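Local coordinates for subtilisin-like protein (Prochloron didemni, PDB 3ZXY) that probably acts as a subtilisin-like serine endopeptidase, this chain being the protease domain of the longer PatA protein, at residues K5-I10 and E227-G232; S218-L223 and Q242-S247; R75-P80 and V102-H107. The protein carries 1 engineered substitution. All blocks are in the same frame, centred on the assembly; numbering follows the deposited sequence.

Contact 1. Residues K5-I10 and E227-G232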
loop_
_atom_site.group_PDB
_atom_site.type_symbol
_atom_site.label_atom_id
_atom_site.label_comp_id
_atom_site.label_asym_id
_atom_site.label_seq_id
_atom_site.Cartn_x
_atom_site.Cartn_y
_atom_site.Cartn_z
ATOM N N LYS A 5 16.121 2.655 5.596
ATOM C CA LYS A 5 15.702 1.263 5.396
ATOM C C LYS A 5 14.540 0.819 6.243
ATOM O O LYS A 5 14.007 -0.247 6.013
ATOM C CB LYS A 5 16.884 0.345 5.669
ATOM C CG LYS A 5 17.998 0.497 4.651
ATOM C CD LYS A 5 19.208 -0.332 5.029
ATOM C CE LYS A 5 20.350 -0.109 4.054
ATOM N NZ LYS A 5 21.638 -0.645 4.575
ATOM N N GLY A 6 14.160 1.612 7.225
ATOM C CA GLY A 6 13.059 1.271 8.091
ATOM C C GLY A 6 13.512 0.712 9.420
ATOM O O GLY A 6 14.688 0.471 9.647
ATOM N N ASP A 7 12.532 0.518 10.293
ATOM C CA ASP A 7 12.743 0.063 11.662
ATOM C C ASP A 7 11.923 -1.214 11.841
ATOM O O ASP A 7 10.753 -1.254 11.480
ATOM C CB ASP A 7 12.276 1.171 12.620
ATOM C CG ASP A 7 12.574 0.874 14.089
ATOM O OD1 ASP A 7 12.163 -0.179 14.575
ATOM O OD2 ASP A 7 13.203 1.700 14.779
ATOM N N HIS A 8 12.536 -2.250 12.418
ATOM C CA HIS A 8 11.838 -3.520 12.585
ATOM C C HIS A 8 10.671 -3.442 13.534
ATOM O O HIS A 8 9.848 -4.343 13.545
ATOM C CB HIS A 8 12.806 -4.638 12.979
ATOM C CG HIS A 8 13.318 -4.551 14.393
ATOM N ND1 HIS A 8 14.550 -4.097 14.693
ATOM C CD2 HIS A 8 12.745 -4.954 15.605
ATOM C CE1 HIS A 8 14.745 -4.170 16.024
ATOM N NE2 HIS A 8 13.638 -4.688 16.578
ATOM N N ASN A 9 10.571 -2.378 14.327
ATOM C CA ASN A 9 9.412 -2.170 15.205
ATOM C C ASN A 9 8.146 -1.685 14.472
ATOM O O ASN A 9 7.062 -1.657 15.059
ATOM C CB ASN A 9 9.757 -1.192 16.330
ATOM C CG ASN A 9 10.767 -1.766 17.298
ATOM O OD1 ASN A 9 11.860 -1.228 17.488
ATOM N ND2 ASN A 9 10.407 -2.878 17.912
ATOM N N ILE A 10 8.276 -1.328 13.197
ATOM C CA ILE A 10 7.130 -0.932 12.379
ATOM C C ILE A 10 6.666 -2.121 11.556
ATOM O O ILE A 10 7.457 -2.735 10.839
ATOM C CB ILE A 10 7.486 0.262 11.466
ATOM C CG1 ILE A 10 7.893 1.447 12.337
ATOM C CG2 ILE A 10 6.327 0.621 10.526
ATOM C CD1 ILE A 10 6.865 1.901 13.362
ATOM N N GLU A 227 10.965 6.927 11.180
ATOM C CA GLU A 227 11.556 8.185 11.619
ATOM C C GLU A 227 10.950 8.672 12.932
ATOM O O GLU A 227 11.659 9.185 13.789
ATOM C CB GLU A 227 11.417 9.240 10.523
ATOM C CG GLU A 227 12.430 10.366 10.662
ATOM C CD GLU A 227 13.861 9.896 10.449
ATOM O OE1 GLU A 227 14.089 8.916 9.686
ATOM O OE2 GLU A 227 14.775 10.502 11.044
ATOM N N GLN A 228 9.639 8.536 13.096
ATOM C CA GLN A 228 9.017 8.895 14.354
ATOM C C GLN A 228 9.638 8.115 15.501
ATOM O O GLN A 228 9.963 8.694 16.542
ATOM C CB GLN A 228 7.498 8.682 14.309
ATOM C CG GLN A 228 6.770 9.673 13.421
ATOM C CD GLN A 228 5.286 9.389 13.285
ATOM O OE1 GLN A 228 4.846 8.256 13.376
ATOM N NE2 GLN A 228 4.507 10.434 13.001
ATOM N N VAL A 229 9.815 6.803 15.324
ATOM C CA VAL A 229 10.432 5.968 16.357
ATOM C C VAL A 229 11.848 6.476 16.692
ATOM O O VAL A 229 12.236 6.588 17.858
ATOM C CB VAL A 229 10.493 4.493 15.921
ATOM C CG1 VAL A 229 11.254 3.634 16.924
ATOM C CG2 VAL A 229 9.081 3.958 15.732
ATOM N N ARG A 230 12.624 6.783 15.660
ATOM C CA ARG A 230 13.980 7.273 15.874
ATOM C C ARG A 230 13.981 8.552 16.717
ATOM O O ARG A 230 14.858 8.756 17.566
ATOM C CB ARG A 230 14.642 7.558 14.537
ATOM C CG ARG A 230 15.919 8.329 14.703
ATOM C CD ARG A 230 16.642 8.486 13.413
ATOM N NE ARG A 230 17.854 9.230 13.673
ATOM C CZ ARG A 230 18.074 10.479 13.297
ATOM N NH1 ARG A 230 17.169 11.130 12.578
ATOM N NH2 ARG A 230 19.235 11.036 13.574
ATOM N N ARG A 231 12.993 9.404 16.480
ATOM C CA ARG A 231 12.866 10.674 17.191
ATOM C C ARG A 231 12.319 10.528 18.607
ATOM O O ARG A 231 12.239 11.501 19.347
ATOM C CB ARG A 231 11.995 11.643 16.403
ATOM C CG ARG A 231 12.578 11.993 15.044
ATOM C CD ARG A 231 11.572 12.795 14.242
ATOM N NE ARG A 231 11.437 14.162 14.750
ATOM C CZ ARG A 231 12.200 15.192 14.380
ATOM N NH1 ARG A 231 13.189 15.008 13.515
ATOM N NH2 ARG A 231 11.981 16.406 14.882
ATOM N N GLY A 232 11.962 9.311 18.998
ATOM C CA GLY A 232 11.420 9.058 20.324
ATOM C C GLY A 232 9.926 9.279 20.433
ATOM O O GLY A 232 9.398 9.345 21.548
#
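The carboxylate of D7 meets V229 through one of its two oxygens: OD2 lies 3.5 Å from V229 CG1, and the two side chains cross at about a right angle. OD1 turns back to its own loop, where it accepts from N9 N over 2.7 Å with its anti lone pair, an Asx turn with an N-H...O angle of 160°. A second flat group lies on the helix side, where the guanidinium of R230 takes E227 OE2 at its edge, 2.9 Å from NH1 and nearly in plane; this salt bridge ties two residues one turn apart. V229 sets CG1 anti to its backbone N (chi1 174°) and CG2 beside that N, which divides its branches between two partners: CG1 goes to D7, and CG2 packs 3.8 Å from I10 CD1 as the two side chains slide past each other. In the subtilisin fold seen here, the loop leading into strand 11-16 thus rests on the C-terminal end of helix 210-230, which closes in a Schellman motif at G232. The loop is itself folded into a type I turn from D7 to I10. With an alanine here in place of D7, N9 N would probably lose its side-chain acceptor and V229 CG1 the group packed against it. P235 also touches both I10 and V229.

Contact 2. Residues S218-L223 and Q242-S247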
loop_
_atom_site.group_PDB
_atom_site.type_symbol
_atom_site.label_atom_id
_atom_site.label_comp_id
_atom_site.label_asym_id
_atom_site.label_seq_id
_atom_site.Cartn_x
_atom_site.Cartn_y
_atom_site.Cartn_z
ATOM N N SER A 218 2.870 2.927 0.748
ATOM C CA SER A 218 2.948 2.174 2.001
ATOM C C SER A 218 4.384 2.124 2.518
ATOM O O SER A 218 4.628 2.292 3.717
ATOM C CB SER A 218 2.439 0.768 1.797
ATOM O OG SER A 218 1.041 0.816 1.546
ATOM N N GLY A 219 5.327 1.904 1.609
ATOM C CA GLY A 219 6.747 1.893 1.976
ATOM C C GLY A 219 7.230 3.215 2.534
ATOM O O GLY A 219 7.908 3.256 3.587
ATOM N N VAL A 220 6.879 4.305 1.848
ATOM C CA VAL A 220 7.253 5.637 2.330
ATOM C C VAL A 220 6.610 5.915 3.695
ATOM O O VAL A 220 7.270 6.454 4.608
ATOM C CB VAL A 220 6.912 6.723 1.300
ATOM C CG1 VAL A 220 7.096 8.113 1.919
ATOM C CG2 VAL A 220 7.773 6.545 0.053
ATOM N N ALA A 221 5.339 5.553 3.859
ATOM C CA ALA A 221 4.649 5.705 5.149
ATOM C C ALA A 221 5.394 4.952 6.240
ATOM O O ALA A 221 5.539 5.447 7.355
ATOM C CB ALA A 221 3.181 5.255 5.066
ATOM N N ALA A 222 5.883 3.759 5.917
ATOM C CA ALA A 222 6.633 2.966 6.874
ATOM C C ALA A 222 7.939 3.653 7.264
ATOM O O ALA A 222 8.317 3.640 8.429
ATOM C CB ALA A 222 6.884 1.569 6.318
ATOM N N LEU A 223 8.617 4.273 6.306
ATOM C CA LEU A 223 9.823 5.033 6.596
ATOM C C LEU A 223 9.526 6.252 7.470
ATOM O O LEU A 223 10.326 6.580 8.341
ATOM C CB LEU A 223 10.535 5.457 5.314
ATOM C CG LEU A 223 11.070 4.305 4.460
ATOM C CD1 LEU A 223 11.734 4.883 3.224
ATOM C CD2 LEU A 223 12.058 3.434 5.240
ATOM N N GLN A 242 -1.513 12.391 7.203
ATOM C CA GLN A 242 -1.709 13.843 7.123
ATOM C C GLN A 242 -0.462 14.512 6.524
ATOM O O GLN A 242 -0.562 15.442 5.702
ATOM C CB GLN A 242 -2.039 14.393 8.515
ATOM C CG GLN A 242 -2.642 15.782 8.491
ATOM C CD GLN A 242 -4.115 15.819 8.092
ATOM O OE1 GLN A 242 -4.700 14.810 7.683
ATOM N NE2 GLN A 242 -4.714 16.984 8.205
ATOM N N LEU A 243 0.711 14.043 6.941
ATOM C CA LEU A 243 1.968 14.577 6.406
ATOM C C LEU A 243 2.110 14.332 4.907
ATOM O O LEU A 243 2.544 15.208 4.163
ATOM C CB LEU A 243 3.179 13.978 7.134
ATOM C CG LEU A 243 3.361 14.394 8.590
ATOM C CD1 LEU A 243 4.296 13.405 9.279
ATOM C CD2 LEU A 243 3.908 15.805 8.682
ATOM N N LEU A 244 1.744 13.133 4.467
ATOM C CA LEU A 244 1.819 12.792 3.056
ATOM C C LEU A 244 0.851 13.631 2.241
ATOM O O LEU A 244 1.183 14.099 1.137
ATOM C CB LEU A 244 1.559 11.289 2.865
ATOM C CG LEU A 244 2.721 10.390 3.290
ATOM C CD1 LEU A 244 2.297 8.923 3.415
ATOM C CD2 LEU A 244 3.887 10.551 2.312
ATOM N N LEU A 245 -0.366 13.809 2.742
ATOM C CA LEU A 245 -1.346 14.630 2.058
ATOM C C LEU A 245 -0.958 16.106 2.041
ATOM O O LEU A 245 -1.108 16.779 1.024
ATOM C CB LEU A 245 -2.744 14.441 2.673
ATOM C CG LEU A 245 -3.380 13.075 2.457
ATOM C CD1 LEU A 245 -4.619 12.971 3.338
ATOM C CD2 LEU A 245 -3.739 12.855 0.995
ATOM N N GLN A 246 -0.435 16.621 3.153
ATOM C CA GLN A 246 -0.094 18.038 3.226
ATOM C C GLN A 246 1.081 18.425 2.343
ATOM O O GLN A 246 1.095 19.512 1.756
ATOM C CB GLN A 246 0.221 18.438 4.664
ATOM C CG GLN A 246 0.513 19.918 4.775
ATOM C CD GLN A 246 0.249 20.477 6.146
ATOM O OE1 GLN A 246 1.130 21.091 6.749
ATOM N NE2 GLN A 246 -0.989 20.333 6.620
ATOM N N SER A 247 2.055 17.527 2.252
ATOM C CA SER A 247 3.262 17.772 1.483
ATOM C C SER A 247 3.112 17.432 -0.002
ATOM O O SER A 247 3.975 17.783 -0.799
ATOM C CB SER A 247 4.450 17.015 2.078
ATOM O OG SER A 247 4.239 15.615 2.069
#
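L244 swings CG beside its backbone N (chi1 -74°) and runs CD1 on in the extended direction from CA (chi2 166°), aiming the forked end of the side chain at helix 210-230. V220 answers with CG1 held anti to its own N (chi1 171°). The two branches of the leucine then divide their contacts between neighbouring residues: CD2 of L244 lies 4.0 Å from V220 CG1, and CD1 of L244 lies 4.1 Å from A221 CB. The V220 and L244 side chains cross at a slant, while A221 presents only its CB methyl to L244. Helix 210-230 is the central buried helix of the subtilisin fold, begun near the engineered A211, the predicted nucleophile position. Here its middle is packed by helix 237-247, with no hydrogen bond between the two segments. I108 of strand 108-111 also touches A221, and L162 of strand 162-167 touches L244, so both helices bear on the central parallel sheet. Within the second helix, S247 N and OG both bond L243 O, from opposite faces of its carbonyl plane; the bond from S247 OG to L243 O measures 2.7 Å.

Contact 3. Residues R75-P80 and V102-H107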
loop_
_atom_site.group_PDB
_atom_site.type_symbol
_atom_site.label_atom_id
_atom_site.label_comp_id
_atom_site.label_asym_id
_atom_site.label_seq_id
_atom_site.Cartn_x
_atom_site.Cartn_y
_atom_site.Cartn_z
ATOM N N ARG A 75 9.108 -4.901 9.620
ATOM C CA ARG A 75 8.511 -6.239 9.725
ATOM C C ARG A 75 7.292 -6.358 8.826
ATOM O O ARG A 75 6.411 -5.489 8.845
ATOM C CB ARG A 75 8.120 -6.515 11.173
ATOM C CG ARG A 75 9.237 -7.107 12.014
ATOM C CD ARG A 75 8.652 -7.791 13.241
ATOM N NE ARG A 75 7.692 -8.833 12.864
ATOM C CZ ARG A 75 6.654 -9.235 13.599
ATOM N NH1 ARG A 75 6.395 -8.687 14.789
ATOM N NH2 ARG A 75 5.857 -10.190 13.137
ATOM N N GLY A 76 7.265 -7.409 8.005
ATOM C CA GLY A 76 6.180 -7.631 7.060
ATOM C C GLY A 76 5.213 -8.680 7.579
ATOM O O GLY A 76 5.633 -9.737 8.083
ATOM N N LEU A 77 3.923 -8.371 7.472
ATOM C CA LEU A 77 2.847 -9.295 7.807
ATOM C C LEU A 77 2.132 -9.631 6.514
ATOM O O LEU A 77 1.487 -8.765 5.882
ATOM C CB LEU A 77 1.884 -8.702 8.837
ATOM C CG LEU A 77 2.477 -8.222 10.160
ATOM C CD1 LEU A 77 1.395 -7.529 10.975
ATOM C CD2 LEU A 77 3.113 -9.385 10.926
ATOM N N ILE A 78 2.287 -10.871 6.066
ATOM C CA ILE A 78 1.680 -11.281 4.804
ATOM C C ILE A 78 0.332 -11.933 5.105
ATOM O O ILE A 78 0.276 -12.947 5.802
ATOM C CB ILE A 78 2.563 -12.274 4.020
ATOM C CG1 ILE A 78 3.988 -11.736 3.802
ATOM C CG2 ILE A 78 1.890 -12.652 2.712
ATOM C CD1 ILE A 78 4.087 -10.319 3.322
ATOM N N VAL A 79 -0.743 -11.346 4.575
ATOM C CA VAL A 79 -2.107 -11.792 4.875
ATOM C C VAL A 79 -2.798 -12.064 3.545
ATOM O O VAL A 79 -3.463 -11.185 2.978
ATOM C CB VAL A 79 -2.889 -10.744 5.714
ATOM C CG1 VAL A 79 -4.263 -11.286 6.129
ATOM C CG2 VAL A 79 -2.088 -10.344 6.952
ATOM N N PRO A 80 -2.623 -13.284 3.008
ATOM C CA PRO A 80 -3.185 -13.511 1.678
ATOM C C PRO A 80 -4.716 -13.555 1.705
ATOM O O PRO A 80 -5.333 -14.297 2.489
ATOM C CB PRO A 80 -2.543 -14.833 1.232
ATOM C CG PRO A 80 -1.364 -15.004 2.112
ATOM C CD PRO A 80 -1.766 -14.402 3.427
ATOM N N VAL A 102 -4.919 -5.968 11.775
ATOM C CA VAL A 102 -5.030 -5.113 12.961
ATOM C C VAL A 102 -4.684 -5.920 14.221
ATOM O O VAL A 102 -3.914 -5.468 15.094
ATOM C CB VAL A 102 -6.443 -4.503 13.106
ATOM C CG1 VAL A 102 -6.589 -3.814 14.463
ATOM C CG2 VAL A 102 -6.754 -3.547 11.962
ATOM N N ASN A 103 -5.244 -7.127 14.328
ATOM C CA ASN A 103 -5.008 -7.960 15.505
ATOM C C ASN A 103 -3.566 -8.440 15.661
ATOM O O ASN A 103 -3.133 -8.724 16.777
ATOM C CB ASN A 103 -5.967 -9.145 15.509
ATOM C CG ASN A 103 -7.395 -8.719 15.769
ATOM O OD1 ASN A 103 -7.642 -7.744 16.480
ATOM N ND2 ASN A 103 -8.343 -9.468 15.233
ATOM N N ALA A 104 -2.822 -8.474 14.555
ATOM C CA ALA A 104 -1.406 -8.838 14.531
ATOM C C ALA A 104 -0.490 -7.620 14.736
ATOM O O ALA A 104 0.739 -7.747 14.672
ATOM C CB ALA A 104 -1.061 -9.528 13.219
ATOM N N GLY A 105 -1.074 -6.456 15.006
ATOM C CA GLY A 105 -0.290 -5.263 15.321
ATOM C C GLY A 105 0.243 -4.471 14.142
ATOM O O GLY A 105 1.238 -3.739 14.288
ATOM N N ALA A 106 -0.417 -4.569 12.989
ATOM C CA ALA A 106 -0.029 -3.775 11.831
ATOM C C ALA A 106 -0.133 -2.286 12.146
ATOM O O ALA A 106 -1.088 -1.854 12.785
ATOM C CB ALA A 106 -0.915 -4.096 10.622
ATOM N N HIS A 107 0.841 -1.512 11.672
ATOM C CA HIS A 107 0.746 -0.044 11.644
ATOM C C HIS A 107 0.161 0.444 10.339
ATOM O O HIS A 107 -0.529 1.462 10.299
ATOM C CB HIS A 107 2.124 0.592 11.806
ATOM C CG HIS A 107 2.739 0.352 13.136
ATOM N ND1 HIS A 107 3.637 -0.623 13.352
ATOM C CD2 HIS A 107 2.572 1.012 14.341
ATOM C CE1 HIS A 107 4.005 -0.613 14.635
ATOM N NE2 HIS A 107 3.360 0.394 15.251
#
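A104, just past the last turn of helix 91-103, touches L77 with both its side chain and its backbone. Its CB lies 3.9 Å from L77 CD1, and its carbonyl O is 3.8 Å from the same methyl, a van der Waals approach because CD1 has no polar hydrogen to give. G105 follows with a positive phi (83°) and ends the helix in a Schellman motif, its N bonding to V102 O at 3.0 Å and its O taking the NE of R11. This reversal brings A106 back to the same methyl group, where its N is 4.0 Å from L77 CD1 and its CB 4.2 Å away. L77 reaches across to the turn because CG sits beside its backbone N (chi1 -56°) and CD1 continues away from CA (chi2 174°), so that one methyl serves both alanines. H107 then turns its ring toward strand 11-16, ND1 bonding to R11 N. The chain is here completing a beta-alpha-beta crossover, from strand 75-80 through helix 91-103 to strand 108-111, with strand 11-16 lying between the two in the parallel sheet. The L77 side chain is about 11 Å from that of D16, a predicted member of the charge relay. With no hydrogen bond or ion pair joining the two segments, the contact depends on shape: a single leucine methyl seated against the small side chains and the backbone of the turn.

In the fold
From the N terminus, contact 1 opens first, at the loop before strand 11-16. Contact 3 closes a short loop within it, joining strand 75-80 to the exit of helix 91-103, and is wholly nested in the long loop of contact 1. Contact 2 then opens on helix 210-230 before contact 1 closes, tying the N-terminal loop to the end of that helix; contact 2 closes later, tying the helix to helix 237-247, so contacts 1 and 2 cross. They also touch, through L223 CD2 against G6 N at 3.4 Å. Contacts 1 and 3 meet where I10 O probably accepts a hydrogen bond from R75 N, 3.0 Å apart. Contacts 2 and 3 stay about 7 Å apart at their nearest atoms.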